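Local coordinates for protein multi-copper Oxidase CueO (Ochrobactrum, PDB 6EVG) that probably oxidises phenolic compounds at the expense of oxygen as a laccase-like multicopper oxidase, with activity towards lignin model compounds and lignosulfonate, at residues 415-420 against 474-479; 406-411 against 501-506; 208-213 against 295-300. All blocks are in the same frame, centred on the assembly; numbering follows the deposited sequence.

Contact 1: 415-420 against 474-479; sequences VEAKLG and VHFDRE
Ala417 presses its methyl onto the middle of the Phe476 ring: CB sits 3.6 Å from the ring centroid and 8° off the normal, a CH-pi contact. Val474 CG1 covers the opposite face nearer its rim, so the aromatic group is held between Ala417 and Val474, with a second ring, Phe504, meeting it edge-to-face. With CG anti to its carbonyl carbon (chi1 -69°), the ring is carried towards Ala417. Replacing Phe476 by an alanine would probably open a gap between Ala417 CB and Val474 CG1 and leave Phe504 without its aromatic partner. Behind the ring the backbone folds into an inverse gamma turn centred on Phe476, whose O takes a short bond from Gly420 N at 2.7 Å. A second link, His475 NE2 to Gly420 O at 3.3 Å, is weak and comes at the imidazole edge; the same ring stacks on Trp422. Packing is looser towards solvent. There Leu419 CD1 rests on the backbone of the other segment, 3.7 Å from Arg478 O, while its CD2 only approaches Glu479 OE2 at 4.1 Å, both residues being exposed. The contact thus joins strand 415-417 of one sheet to the end of strand 469-475 of the other, as in the two-sheet beta sandwich of a cupredoxin domain.

Contact 2: 406-411 against 501-506; sequences KPFDMD and MAQFVT
The Phe408 ring takes Met501 CE over the centre of one face, 3.9 Å from the centroid, and the backbone N of Met410 towards the rim of the opposite face. Gln503 CG comes in at the ring edge, 3.5 Å from Phe408 CE1, and His135 adds an edge-to-face ring. This is a Met-aromatic contact, with Met501 SD standing farther above the same face as its methyl, and it fastens an irregular loop to the last strand of the C-terminal cupredoxin domain. Phe408 and Met501 run side by side, each with CG anti to its own backbone N; the bend of Met501 at chi3 (65°) then folds CE back over the ring. The Met501 side chain lies about 10 Å from a bound copper ion.

Gln503 runs past the ring edge with its amide turned almost perpendicular to the ring, the planes 88° apart. Its NE2 donates to Met410 O at 3.0 Å from well above the carbonyl plane, and to Arg412 O as well, while OE1 accepts from His106 NE2; both ends of the buried amide are therefore held and its flip is fixed. The receiving loop is shaped by an Asx turn, Asp409 OD1 accepting from Asp411 N at 2.9 Å. At the other end of the contact, water 1 donates to Lys406 O at 2.7 Å and to Met501 O at 2.8 Å.

Contact 3: 208-213 against 295-300; sequences IVSPEA and DLHLMR
Glu212 and Arg300 run alongside each other on one face of the sheet. Starting from the backbone, Glu212 CB lies 4.0 Å from Arg300 O and CG comes slightly closer to the same oxygen. CG lies anti to the backbone N (chi1 -171°) and the chain continues extended beyond it, ending with OE1 3.6 Å from Arg300 CD, beside the aliphatic shaft of the arginine. The carboxylate reaches the guanidinium near its edge, but the two planes are 59° apart and OE1 stays 4.4 Å from Arg300 NE, too far for a salt bridge. The opposite charges probably still attract weakly, although the arginine's firm partner is Asp283, which binds NH1.

Beneath this pair the backbones form a parallel bridge. Arg300 uses both its backbone polar atoms on the residues flanking Glu212: its N donates to Pro211 O at 3.0 Å in the carbonyl plane, and its O accepts from Ala213 N at 2.9 Å. Strand 212-215 is thereby added beside strand 295-303 in a sheet of what is, by family, the middle cupredoxin domain. Just before the bridge, a classic beta bulge places Leu298 and Met299 together opposite Leu284 on the other neighbouring strand.

Met299 lies on the side away from the charged pair: its CB packs against Pro211 CG, and its methyl CE, turned back at chi3, reaches Ala213 CB at 3.7 Å. Towards the start of the contact, water replaces direct pairing. Water 2 joins Ser210 OG to His297 O, and water 3 joins Ser210 N to Leu298 O. Ser210 OG also sits in the imidazole plane at its edge, 3.3 Å from His297 CD2, and water 4, likewise at that edge, connects His297 NE2 to Pro211 O.

From the N terminus, contact 3 comes first: residue 208 onward opens a loop of 81 intervening residues, rich in strand, that closes when strand 295-303 returns beside strand 212-215. It is finished before the other two begin and lies on the far side of the chain's centre, with about 41 Å and 39 Å between its centre and those of contacts 1 and 2. Contact 2 opens at 406-411, contact 1 opens at 415-420 and closes at 474-479, and contact 2 closes last at 501-506, so contact 1 lies wholly within its span. These two touch where strands 415-417 and 501-506 pair in one sheet; contact 2 adds the loop, and contact 1 ties in the domain's facing sheet.

Contact 1: 415-420 against 474-479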
ATOM      1  N   VAL A 415      14.182 -15.221  10.409  1.00 11.03           N
ATOM      2  CA  VAL A 415      13.923 -16.236   9.395  1.00 11.22           C
ATOM      3  C   VAL A 415      15.099 -16.329   8.472  1.00 10.98           C
ATOM      4  O   VAL A 415      15.589 -15.302   7.955  1.00 11.59           O
ATOM      5  CB  VAL A 415      12.629 -15.892   8.601  1.00 11.73           C
ATOM      6  CG1 VAL A 415      12.538 -16.636   7.296  1.00 12.53           C
ATOM      7  CG2 VAL A 415      11.380 -16.045   9.465  1.00 13.10           C
ATOM      8  N   GLU A 416      15.506 -17.557   8.185  1.00 11.77           N
ATOM      9  CA  GLU A 416      16.416 -17.870   7.108  1.00 11.30           C
ATOM     10  C   GLU A 416      15.676 -18.681   6.063  1.00 11.81           C
ATOM     11  O   GLU A 416      15.299 -19.798   6.336  1.00 13.73           O
ATOM     12  CB  GLU A 416      17.653 -18.650   7.601  1.00 12.98           C
ATOM     13  CG  GLU A 416      18.497 -17.879   8.560  1.00 15.91           C
ATOM     14  CD  GLU A 416      19.742 -18.621   9.048  1.00 17.87           C
ATOM     15  OE1 GLU A 416      20.029 -19.734   8.585  1.00 20.56           O
ATOM     16  OE2 GLU A 416      20.456 -17.995   9.855  1.00 25.99           O
ATOM     17  N   ALA A 417      15.431 -18.077   4.906  1.00 11.70           N
ATOM     18  CA  ALA A 417      14.642 -18.723   3.813  1.00 12.37           C
ATOM     19  C   ALA A 417      15.548 -19.112   2.688  1.00 12.16           C
ATOM     20  O   ALA A 417      16.420 -18.327   2.286  1.00 13.85           O
ATOM     21  CB  ALA A 417      13.554 -17.798   3.307  1.00 14.23           C
ATOM     22  N   LYS A 418      15.418 -20.306   2.139  1.00 11.97           N
ATOM     23  CA  LYS A 418      16.251 -20.650   0.983  1.00 12.61           C
ATOM     24  C   LYS A 418      15.900 -19.785  -0.227  1.00 12.39           C
ATOM     25  O   LYS A 418      14.702 -19.632  -0.574  1.00 12.51           O
ATOM     26  CB  LYS A 418      16.119 -22.122   0.653  1.00 14.28           C
ATOM     27  CG  LYS A 418      16.671 -23.040   1.715  1.00 19.28           C
ATOM     28  CD  LYS A 418      16.809 -24.477   1.272  1.00 24.88           C
ATOM     29  CE  LYS A 418      15.466 -25.140   1.124  1.00 31.81           C
ATOM     30  NZ  LYS A 418      15.547 -26.617   1.329  1.00 39.77           N
ATOM     31  N   LEU A 419      16.899 -19.247  -0.909  1.00 12.72           N
ATOM     32  CA  LEU A 419      16.630 -18.390  -2.044  1.00 12.68           C
ATOM     33  C   LEU A 419      15.898 -19.132  -3.141  1.00 12.59           C
ATOM     34  O   LEU A 419      16.330 -20.211  -3.534  1.00 14.92           O
ATOM     35  CB  LEU A 419      17.943 -17.851  -2.613  1.00 14.37           C
ATOM     36  CG  LEU A 419      17.864 -16.858  -3.786  1.00 15.23           C
ATOM     37  CD1 LEU A 419      17.131 -15.613  -3.397  1.00 15.13           C
ATOM     38  CD2 LEU A 419      19.199 -16.481  -4.409  1.00 18.64           C
ATOM     39  N   GLY A 420      14.806 -18.554  -3.621  1.00 14.19           N
ATOM     40  CA  GLY A 420      13.977 -19.147  -4.669  1.00 14.98           C
ATOM     41  C   GLY A 420      13.019 -20.192  -4.198  1.00 13.81           C
ATOM     42  O   GLY A 420      12.277 -20.740  -5.059  1.00 15.01           O
ATOM     43  N   VAL A 474       4.337 -18.490   0.060  1.00  9.71           N
ATOM     44  CA  VAL A 474       5.352 -17.428  -0.170  1.00  9.13           C
ATOM     45  C   VAL A 474       6.448 -17.937  -1.081  1.00  9.56           C
ATOM     46  O   VAL A 474       6.952 -19.070  -0.895  1.00 10.61           O
ATOM     47  CB  VAL A 474       5.955 -16.999   1.174  1.00  9.69           C
ATOM     48  CG1 VAL A 474       6.872 -15.798   0.979  1.00 10.63           C
ATOM     49  CG2 VAL A 474       4.916 -16.709   2.234  1.00 10.49           C
ATOM     50  N   HIS A 475       6.849 -17.099  -2.035  1.00  9.59           N
ATOM     51  CA  HIS A 475       7.933 -17.360  -2.937  1.00  9.78           C
ATOM     52  C   HIS A 475       9.068 -16.367  -2.659  1.00  9.84           C
ATOM     53  O   HIS A 475       8.871 -15.159  -2.806  1.00 10.24           O
ATOM     54  CB  HIS A 475       7.477 -17.267  -4.390  1.00 11.08           C
ATOM     55  CG  HIS A 475       8.469 -17.767  -5.377  1.00 11.83           C
ATOM     56  ND1 HIS A 475       8.556 -17.267  -6.633  1.00 15.16           N
ATOM     57  CD2 HIS A 475       9.405 -18.743  -5.288  1.00 14.18           C
ATOM     58  CE1 HIS A 475       9.490 -17.915  -7.303  1.00 15.34           C
ATOM     59  NE2 HIS A 475      10.005 -18.846  -6.510  1.00 16.66           N
ATOM     60  N   PHE A 476      10.234 -16.874  -2.262  1.00  9.72           N
ATOM     61  CA  PHE A 476      11.375 -16.044  -1.833  1.00 10.68           C
ATOM     62  C   PHE A 476      12.289 -15.791  -3.008  1.00 11.55           C
ATOM     63  O   PHE A 476      13.408 -16.316  -3.086  1.00 14.14           O
ATOM     64  CB  PHE A 476      12.097 -16.713  -0.682  1.00 10.79           C
ATOM     65  CG  PHE A 476      11.289 -16.718   0.564  1.00 11.12           C
ATOM     66  CD1 PHE A 476      11.265 -15.604   1.399  1.00 10.91           C
ATOM     67  CD2 PHE A 476      10.500 -17.818   0.898  1.00 11.15           C
ATOM     68  CE1 PHE A 476      10.510 -15.616   2.531  1.00 12.72           C
ATOM     69  CE2 PHE A 476       9.758 -17.785   2.036  1.00 13.13           C
ATOM     70  CZ  PHE A 476       9.726 -16.704   2.854  1.00 13.04           C
ATOM     71  N   ASP A 477      11.817 -14.998  -3.975  1.00 12.05           N
ATOM     72  CA  ASP A 477      12.530 -14.877  -5.244  1.00 13.96           C
ATOM     73  C   ASP A 477      13.603 -13.804  -5.302  1.00 14.28           C
ATOM     74  O   ASP A 477      14.315 -13.700  -6.305  1.00 20.22           O
ATOM     75  CB  ASP A 477      11.554 -14.687  -6.414  1.00 15.32           C
ATOM     76  CG  ASP A 477      10.707 -13.415  -6.253  1.00 18.02           C
ATOM     77  OD1 ASP A 477       9.966 -13.131  -5.241  1.00 17.40           O
ATOM     78  OD2 ASP A 477      10.788 -12.583  -7.176  1.00 32.44           O
ATOM     79  N   ARG A 478      13.762 -12.998  -4.254  1.00 11.69           N
ATOM     80  CA  ARG A 478      14.758 -11.924  -4.241  1.00 10.75           C
ATOM     81  C   ARG A 478      15.772 -12.116  -3.097  1.00 11.03           C
ATOM     82  O   ARG A 478      15.427 -12.582  -2.018  1.00 12.75           O
ATOM     83  CB  ARG A 478      14.069 -10.582  -4.107  1.00 10.97           C
ATOM     84  CG  ARG A 478      13.447 -10.146  -5.439  1.00 11.99           C
ATOM     85  CD  ARG A 478      12.300  -9.259  -5.157  1.00 17.57           C
ATOM     86  NE  ARG A 478      11.081 -10.005  -5.039  1.00 19.07           N
ATOM     87  CZ  ARG A 478       9.844  -9.562  -4.720  1.00 13.19           C
ATOM     88  NH1 ARG A 478       9.522  -8.358  -4.307  1.00 14.37           N
ATOM     89  NH2 ARG A 478       8.908 -10.475  -4.797  1.00 10.81           N
ATOM     90  N   GLU A 479      17.006 -11.738  -3.374  1.00 11.61           N
ATOM     91  CA  GLU A 479      18.092 -11.965  -2.409  1.00 12.05           C
ATOM     92  C   GLU A 479      18.158 -10.905  -1.339  1.00 11.42           C
ATOM     93  O   GLU A 479      18.105  -9.685  -1.630  1.00 11.68           O
ATOM     94  CB  GLU A 479      19.420 -12.010  -3.121  1.00 13.75           C
ATOM     95  CG  GLU A 479      20.590 -12.323  -2.185  1.00 17.16           C
ATOM     96  CD  GLU A 479      21.789 -12.769  -2.963  1.00 21.79           C
ATOM     97  OE1 GLU A 479      22.506 -11.949  -3.594  1.00 27.46           O
ATOM     98  OE2 GLU A 479      22.053 -13.986  -2.972  1.00 27.82           O
TER

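Contact 2: 406-411 against 501-506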
ATOM      1  N   LYS A 406       9.222 -12.477  19.801  1.00 13.77           N
ATOM      2  CA  LYS A 406       9.727 -11.310  20.528  1.00 14.30           C
ATOM      3  C   LYS A 406       9.608 -10.068  19.631  1.00 12.75           C
ATOM      4  O   LYS A 406       9.660 -10.153  18.403  1.00 12.93           O
ATOM      5  CB  LYS A 406      11.205 -11.497  20.858  1.00 16.93           C
ATOM      6  CG  LYS A 406      11.438 -12.543  21.945  1.00 20.80           C
ATOM      7  CD  LYS A 406      12.927 -12.592  22.363  1.00 25.36           C
ATOM      8  CE  LYS A 406      13.267 -13.624  23.409  1.00 29.75           C
ATOM      9  NZ  LYS A 406      12.637 -13.303  24.705  1.00 34.61           N
ATOM     10  N   PRO A 407       9.480  -8.875  20.252  1.00 13.57           N
ATOM     11  CA  PRO A 407       9.481  -7.645  19.476  1.00 13.53           C
ATOM     12  C   PRO A 407      10.667  -7.510  18.533  1.00 12.63           C
ATOM     13  O   PRO A 407      11.778  -7.950  18.861  1.00 13.31           O
ATOM     14  CB  PRO A 407       9.415  -6.543  20.543  1.00 15.03           C
ATOM     15  CG  PRO A 407       8.811  -7.220  21.731  1.00 16.37           C
ATOM     16  CD  PRO A 407       9.379  -8.592  21.684  1.00 15.69           C
ATOM     17  N   PHE A 408      10.440  -6.799  17.428  1.00 11.47           N
ATOM     18  CA  PHE A 408      11.500  -6.460  16.495  1.00 11.30           C
ATOM     19  C   PHE A 408      12.805  -6.049  17.179  1.00 10.86           C
ATOM     20  O   PHE A 408      12.793  -5.230  18.088  1.00 12.44           O
ATOM     21  CB  PHE A 408      11.032  -5.282  15.620  1.00 11.42           C
ATOM     22  CG  PHE A 408      12.049  -4.809  14.611  1.00 11.67           C
ATOM     23  CD1 PHE A 408      12.438  -5.624  13.593  1.00 12.42           C
ATOM     24  CD2 PHE A 408      12.642  -3.545  14.712  1.00 13.21           C
ATOM     25  CE1 PHE A 408      13.376  -5.184  12.671  1.00 14.76           C
ATOM     26  CE2 PHE A 408      13.588  -3.108  13.796  1.00 14.49           C
ATOM     27  CZ  PHE A 408      13.951  -3.929  12.788  1.00 15.01           C
ATOM     28  N   ASP A 409      13.878  -6.624  16.686  1.00 11.59           N
ATOM     29  CA  ASP A 409      15.232  -6.262  17.154  1.00 12.02           C
ATOM     30  C   ASP A 409      16.086  -6.108  15.887  1.00 11.63           C
ATOM     31  O   ASP A 409      16.248  -7.047  15.090  1.00 12.30           O
ATOM     32  CB  ASP A 409      15.767  -7.394  18.056  1.00 13.30           C
ATOM     33  CG  ASP A 409      17.207  -7.232  18.502  1.00 16.11           C
ATOM     34  OD1 ASP A 409      17.971  -6.381  18.025  1.00 16.88           O
ATOM     35  OD2 ASP A 409      17.560  -8.032  19.408  1.00 22.63           O
ATOM     36  N   MET A 410      16.625  -4.909  15.702  1.00 13.42           N
ATOM     37  CA  MET A 410      17.476  -4.632  14.542  1.00 12.83           C
ATOM     38  C   MET A 410      18.594  -5.604  14.283  1.00 13.49           C
ATOM     39  O   MET A 410      18.981  -5.870  13.157  1.00 13.92           O
ATOM     40  CB  MET A 410      18.132  -3.243  14.721  1.00 14.20           C
ATOM     41  CG  MET A 410      17.196  -2.078  14.548  1.00 15.65           C
ATOM     42  SD  MET A 410      16.812  -1.723  12.821  1.00 15.04           S
ATOM     43  CE  MET A 410      18.375  -0.938  12.322  1.00 18.16           C
ATOM     44  N   ASP A 411      19.126  -6.196  15.360  1.00 13.40           N
ATOM     45  CA  ASP A 411      20.261  -7.097  15.244  1.00 14.60           C
ATOM     46  C   ASP A 411      19.896  -8.558  15.146  1.00 15.47           C
ATOM     47  O   ASP A 411      20.807  -9.379  15.129  1.00 19.84           O
ATOM     48  CB  ASP A 411      21.167  -6.836  16.460  1.00 18.72           C
ATOM     49  CG  ASP A 411      21.794  -5.477  16.416  1.00 22.63           C
ATOM     50  OD1 ASP A 411      22.255  -5.083  15.347  1.00 27.15           O
ATOM     51  OD2 ASP A 411      21.803  -4.748  17.420  1.00 32.14           O
ATOM     52  N   MET A 501       7.183  -6.536  13.904  1.00  8.82           N
ATOM     53  CA  MET A 501       8.043  -6.611  12.742  1.00  8.87           C
ATOM     54  C   MET A 501       9.153  -7.589  12.995  1.00  8.63           C
ATOM     55  O   MET A 501       9.560  -7.816  14.137  1.00  9.56           O
ATOM     56  CB  MET A 501       8.611  -5.185  12.426  1.00  9.98           C
ATOM     57  CG  MET A 501       9.507  -5.124  11.214  1.00  9.61           C
ATOM     58  SD  MET A 501       9.530  -3.505  10.389  1.00 10.93           S
ATOM     59  CE  MET A 501      10.277  -2.506  11.653  1.00 14.78           C
ATOM     60  N   ALA A 502       9.647  -8.180  11.913  1.00  8.98           N
ATOM     61  CA  ALA A 502      10.693  -9.206  11.949  1.00  9.16           C
ATOM     62  C   ALA A 502      11.479  -9.130  10.653  1.00  8.98           C
ATOM     63  O   ALA A 502      11.116  -8.427   9.708  1.00  9.47           O
ATOM     64  CB  ALA A 502      10.033 -10.584  12.119  1.00 10.26           C
ATOM     65  N   GLN A 503      12.606  -9.841  10.617  1.00  9.92           N
ATOM     66  CA  GLN A 503      13.572  -9.749   9.530  1.00 10.96           C
ATOM     67  C   GLN A 503      13.960 -11.110   8.985  1.00  9.74           C
ATOM     68  O   GLN A 503      14.028 -12.105   9.754  1.00 10.71           O
ATOM     69  CB  GLN A 503      14.949  -9.116  10.116  1.00 14.14           C
ATOM     70  CG  GLN A 503      14.736  -7.827  10.747  1.00 15.06           C
ATOM     71  CD  GLN A 503      15.996  -7.076  10.919  1.00 13.54           C
ATOM     72  OE1 GLN A 503      16.065  -5.981  10.387  1.00 17.20           O
ATOM     73  NE2 GLN A 503      16.926  -7.564  11.789  1.00 13.33           N
ATOM     74  N   PHE A 504      14.230 -11.185   7.687  1.00  9.66           N
ATOM     75  CA  PHE A 504      14.707 -12.402   7.051  1.00  9.85           C
ATOM     76  C   PHE A 504      15.886 -12.155   6.161  1.00  9.49           C
ATOM     77  O   PHE A 504      16.074 -11.048   5.612  1.00 10.27           O
ATOM     78  CB  PHE A 504      13.618 -13.211   6.345  1.00 10.78           C
ATOM     79  CG  PHE A 504      13.141 -12.672   4.986  1.00 10.43           C
ATOM     80  CD1 PHE A 504      13.725 -13.135   3.815  1.00 11.27           C
ATOM     81  CD2 PHE A 504      12.057 -11.831   4.872  1.00 11.08           C
ATOM     82  CE1 PHE A 504      13.246 -12.731   2.567  1.00 11.12           C
ATOM     83  CE2 PHE A 504      11.564 -11.478   3.659  1.00 11.27           C
ATOM     84  CZ  PHE A 504      12.151 -11.899   2.494  1.00 10.90           C
ATOM     85  N   VAL A 505      16.685 -13.198   5.997  1.00 10.59           N
ATOM     86  CA  VAL A 505      17.712 -13.258   4.991  1.00 11.16           C
ATOM     87  C   VAL A 505      17.457 -14.487   4.102  1.00 11.39           C
ATOM     88  O   VAL A 505      16.730 -15.411   4.529  1.00 12.32           O
ATOM     89  CB  VAL A 505      19.138 -13.319   5.569  1.00 12.22           C
ATOM     90  CG1 VAL A 505      19.432 -12.066   6.329  1.00 13.08           C
ATOM     91  CG2 VAL A 505      19.402 -14.557   6.393  1.00 13.92           C
ATOM     92  N   THR A 506      18.052 -14.488   2.924  1.00 11.45           N
ATOM     93  CA  THR A 506      18.026 -15.687   2.055  1.00 12.09           C
ATOM     94  C   THR A 506      19.307 -16.426   2.206  1.00 13.19           C
ATOM     95  O   THR A 506      20.370 -15.827   2.379  1.00 15.71           O
ATOM     96  CB  THR A 506      17.647 -15.330   0.611  1.00 12.44           C
ATOM     97  OG1 THR A 506      18.526 -14.337   0.073  1.00 13.56           O
ATOM     98  CG2 THR A 506      16.222 -14.809   0.541  1.00 13.24           C
TER
HETATM   99  O   HOH W   1       8.462  -9.605  16.036  1.00 10.90           O

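Contact 3: 208-213 against 295-300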
ATOM      1  N   ILE A 208      -7.089  15.483  -0.329  1.00  8.74           N
ATOM      2  CA  ILE A 208      -8.218  16.454  -0.208  1.00 10.75           C
ATOM      3  C   ILE A 208      -9.447  15.750   0.356  1.00  9.20           C
ATOM      4  O   ILE A 208      -9.735  14.583   0.043  1.00  9.21           O
ATOM      5  CB  ILE A 208      -8.670  16.979  -1.764  1.00 13.58           C
ATOM      6  CG1 ILE A 208      -7.482  17.582  -2.467  1.00 17.41           C
ATOM      7  CG2 ILE A 208      -9.900  17.811  -1.743  1.00 16.31           C
ATOM      8  CD1 ILE A 208      -6.949  18.693  -1.736  1.00 16.34           C
ATOM      9  N   VAL A 209     -10.136  16.538   1.204  1.00  9.38           N
ATOM     10  CA  VAL A 209     -11.433  16.109   1.746  1.00 10.02           C
ATOM     11  C   VAL A 209     -12.488  16.258   0.622  1.00 11.26           C
ATOM     12  O   VAL A 209     -12.684  17.317   0.056  1.00 13.84           O
ATOM     13  CB  VAL A 209     -11.811  16.920   2.959  1.00 11.58           C
ATOM     14  CG1 VAL A 209     -13.215  16.469   3.486  1.00 13.66           C
ATOM     15  CG2 VAL A 209     -10.824  16.782   4.082  1.00 12.19           C
ATOM     16  N   SER A 210     -13.190  15.167   0.400  1.00 11.50           N
ATOM     17  CA  SER A 210     -14.366  15.136  -0.482  1.00 13.17           C
ATOM     18  C   SER A 210     -14.145  15.748  -1.854  1.00 11.44           C
ATOM     19  O   SER A 210     -14.893  16.613  -2.292  1.00 13.75           O
ATOM     20  CB  SER A 210     -15.544  15.723   0.276  1.00 14.49           C
ATOM     21  OG  SER A 210     -15.833  14.824   1.395  1.00 21.17           O
ATOM     22  N   PRO A 211     -13.162  15.254  -2.624  1.00 10.41           N
ATOM     23  CA  PRO A 211     -12.983  15.764  -3.966  1.00 10.15           C
ATOM     24  C   PRO A 211     -14.035  15.234  -4.938  1.00 10.56           C
ATOM     25  O   PRO A 211     -14.772  14.280  -4.616  1.00 10.93           O
ATOM     26  CB  PRO A 211     -11.608  15.221  -4.363  1.00 10.71           C
ATOM     27  CG  PRO A 211     -11.503  13.917  -3.596  1.00 10.34           C
ATOM     28  CD  PRO A 211     -12.216  14.180  -2.292  1.00 10.13           C
ATOM     29  N   GLU A 212     -14.055  15.864  -6.125  1.00 11.54           N
ATOM     30  CA  GLU A 212     -14.939  15.439  -7.197  1.00 11.78           C
ATOM     31  C   GLU A 212     -14.092  15.166  -8.437  1.00 12.34           C
ATOM     32  O   GLU A 212     -13.259  15.997  -8.846  1.00 13.84           O
ATOM     33  CB  GLU A 212     -15.963  16.514  -7.496  1.00 14.61           C
ATOM     34  CG  GLU A 212     -17.062  16.125  -8.444  1.00 18.38           C
ATOM     35  CD  GLU A 212     -18.235  17.122  -8.407  1.00 24.75           C
ATOM     36  OE1 GLU A 212     -18.967  17.137  -7.379  1.00 29.80           O
ATOM     37  OE2 GLU A 212     -18.358  17.887  -9.369  1.00 29.95           O
ATOM     38  N   ALA A 213     -14.292  14.003  -9.047  1.00 11.80           N
ATOM     39  CA  ALA A 213     -13.650  13.604 -10.291  1.00 12.13           C
ATOM     40  C   ALA A 213     -14.643  13.659 -11.428  1.00 11.81           C
ATOM     41  O   ALA A 213     -15.749  13.146 -11.301  1.00 15.22           O
ATOM     42  CB  ALA A 213     -13.054  12.222 -10.219  1.00 12.98           C
ATOM     43  N   ASP A 295     -21.928   4.162   6.404  1.00 11.80           N
ATOM     44  CA  ASP A 295     -21.056   4.637   5.315  1.00 11.10           C
ATOM     45  C   ASP A 295     -20.713   6.106   5.482  1.00 11.40           C
ATOM     46  O   ASP A 295     -21.559   6.955   5.802  1.00 13.46           O
ATOM     47  CB  ASP A 295     -21.731   4.394   3.959  1.00 11.58           C
ATOM     48  CG  ASP A 295     -21.475   3.025   3.380  1.00 11.68           C
ATOM     49  OD1 ASP A 295     -20.335   2.569   3.455  1.00 14.31           O
ATOM     50  OD2 ASP A 295     -22.414   2.439   2.700  1.00 12.42           O
ATOM     51  N   LEU A 296     -19.454   6.398   5.172  1.00 10.40           N
ATOM     52  CA  LEU A 296     -18.886   7.738   5.128  1.00 10.69           C
ATOM     53  C   LEU A 296     -18.525   8.076   3.673  1.00  9.76           C
ATOM     54  O   LEU A 296     -18.081   7.211   2.918  1.00 10.65           O
ATOM     55  CB  LEU A 296     -17.624   7.807   5.992  1.00 11.50           C
ATOM     56  CG  LEU A 296     -17.781   7.437   7.456  1.00 13.65           C
ATOM     57  CD1 LEU A 296     -16.431   7.454   8.154  1.00 15.66           C
ATOM     58  CD2 LEU A 296     -18.765   8.337   8.144  1.00 18.06           C
ATOM     59  N   HIS A 297     -18.681   9.347   3.325  1.00 10.77           N
ATOM     60  CA  HIS A 297     -18.360   9.833   1.988  1.00 10.81           C
ATOM     61  C   HIS A 297     -16.825   9.914   1.789  1.00 10.51           C
ATOM     62  O   HIS A 297     -16.111  10.491   2.627  1.00 12.10           O
ATOM     63  CB  HIS A 297     -18.943  11.222   1.810  1.00 11.57           C
ATOM     64  CG  HIS A 297     -18.782  11.778   0.443  1.00 11.71           C
ATOM     65  ND1 HIS A 297     -19.592  11.429  -0.609  1.00 13.62           N
ATOM     66  CD2 HIS A 297     -17.890  12.678  -0.035  1.00 11.66           C
ATOM     67  CE1 HIS A 297     -19.181  12.102  -1.683  1.00 12.22           C
ATOM     68  NE2 HIS A 297     -18.165  12.873  -1.359  1.00 12.27           N
ATOM     69  N   LEU A 298     -16.356   9.366   0.673  1.00  9.59           N
ATOM     70  CA  LEU A 298     -14.986   9.565   0.219  1.00  9.15           C
ATOM     71  C   LEU A 298     -14.858  10.626  -0.857  1.00  8.92           C
ATOM     72  O   LEU A 298     -14.062  11.542  -0.753  1.00  9.90           O
ATOM     73  CB  LEU A 298     -14.357   8.252  -0.257  1.00  9.07           C
ATOM     74  CG  LEU A 298     -13.937   7.301   0.886  1.00 10.56           C
ATOM     75  CD1 LEU A 298     -13.727   5.902   0.362  1.00 10.96           C
ATOM     76  CD2 LEU A 298     -12.608   7.798   1.486  1.00 12.73           C
ATOM     77  N   MET A 299     -15.613  10.468  -1.966  1.00  9.28           N
ATOM     78  CA  MET A 299     -15.498  11.356  -3.101  1.00  9.18           C
ATOM     79  C   MET A 299     -16.685  11.172  -4.029  1.00  9.36           C
ATOM     80  O   MET A 299     -17.465  10.216  -3.839  1.00 10.06           O
ATOM     81  CB  MET A 299     -14.187  11.110  -3.874  1.00  9.08           C
ATOM     82  CG  MET A 299     -14.111   9.743  -4.499  1.00  9.92           C
ATOM     83  SD  MET A 299     -12.671   9.488  -5.545  1.00 10.28           S
ATOM     84  CE  MET A 299     -13.013  10.570  -6.894  1.00 12.30           C
ATOM     85  N   ARG A 300     -16.826  12.075  -4.981  1.00  9.58           N
ATOM     86  CA  ARG A 300     -17.898  12.009  -5.970  1.00 10.15           C
ATOM     87  C   ARG A 300     -17.340  11.880  -7.368  1.00 10.41           C
ATOM     88  O   ARG A 300     -16.341  12.513  -7.665  1.00 11.75           O
ATOM     89  CB  ARG A 300     -18.781  13.263  -5.836  1.00 11.60           C
ATOM     90  CG  ARG A 300     -20.009  13.246  -6.794  1.00 13.46           C
ATOM     91  CD  ARG A 300     -20.995  14.298  -6.384  1.00 16.65           C
ATOM     92  NE  ARG A 300     -22.251  14.275  -7.085  1.00 24.10           N
ATOM     93  CZ  ARG A 300     -23.309  13.452  -6.900  1.00 28.63           C
ATOM     94  NH1 ARG A 300     -23.252  12.397  -6.119  1.00 33.66           N
ATOM     95  NH2 ARG A 300     -24.442  13.673  -7.586  1.00 35.29           N
TER
HETATM   96  O   HOH W   2     -14.917  12.871   3.129  1.00 25.65           O
HETATM   97  O   HOH W   3     -12.978  12.655   1.438  1.00 28.12           O
HETATM   98  O   HOH W   4     -17.282  14.946  -3.057  1.00 16.76           O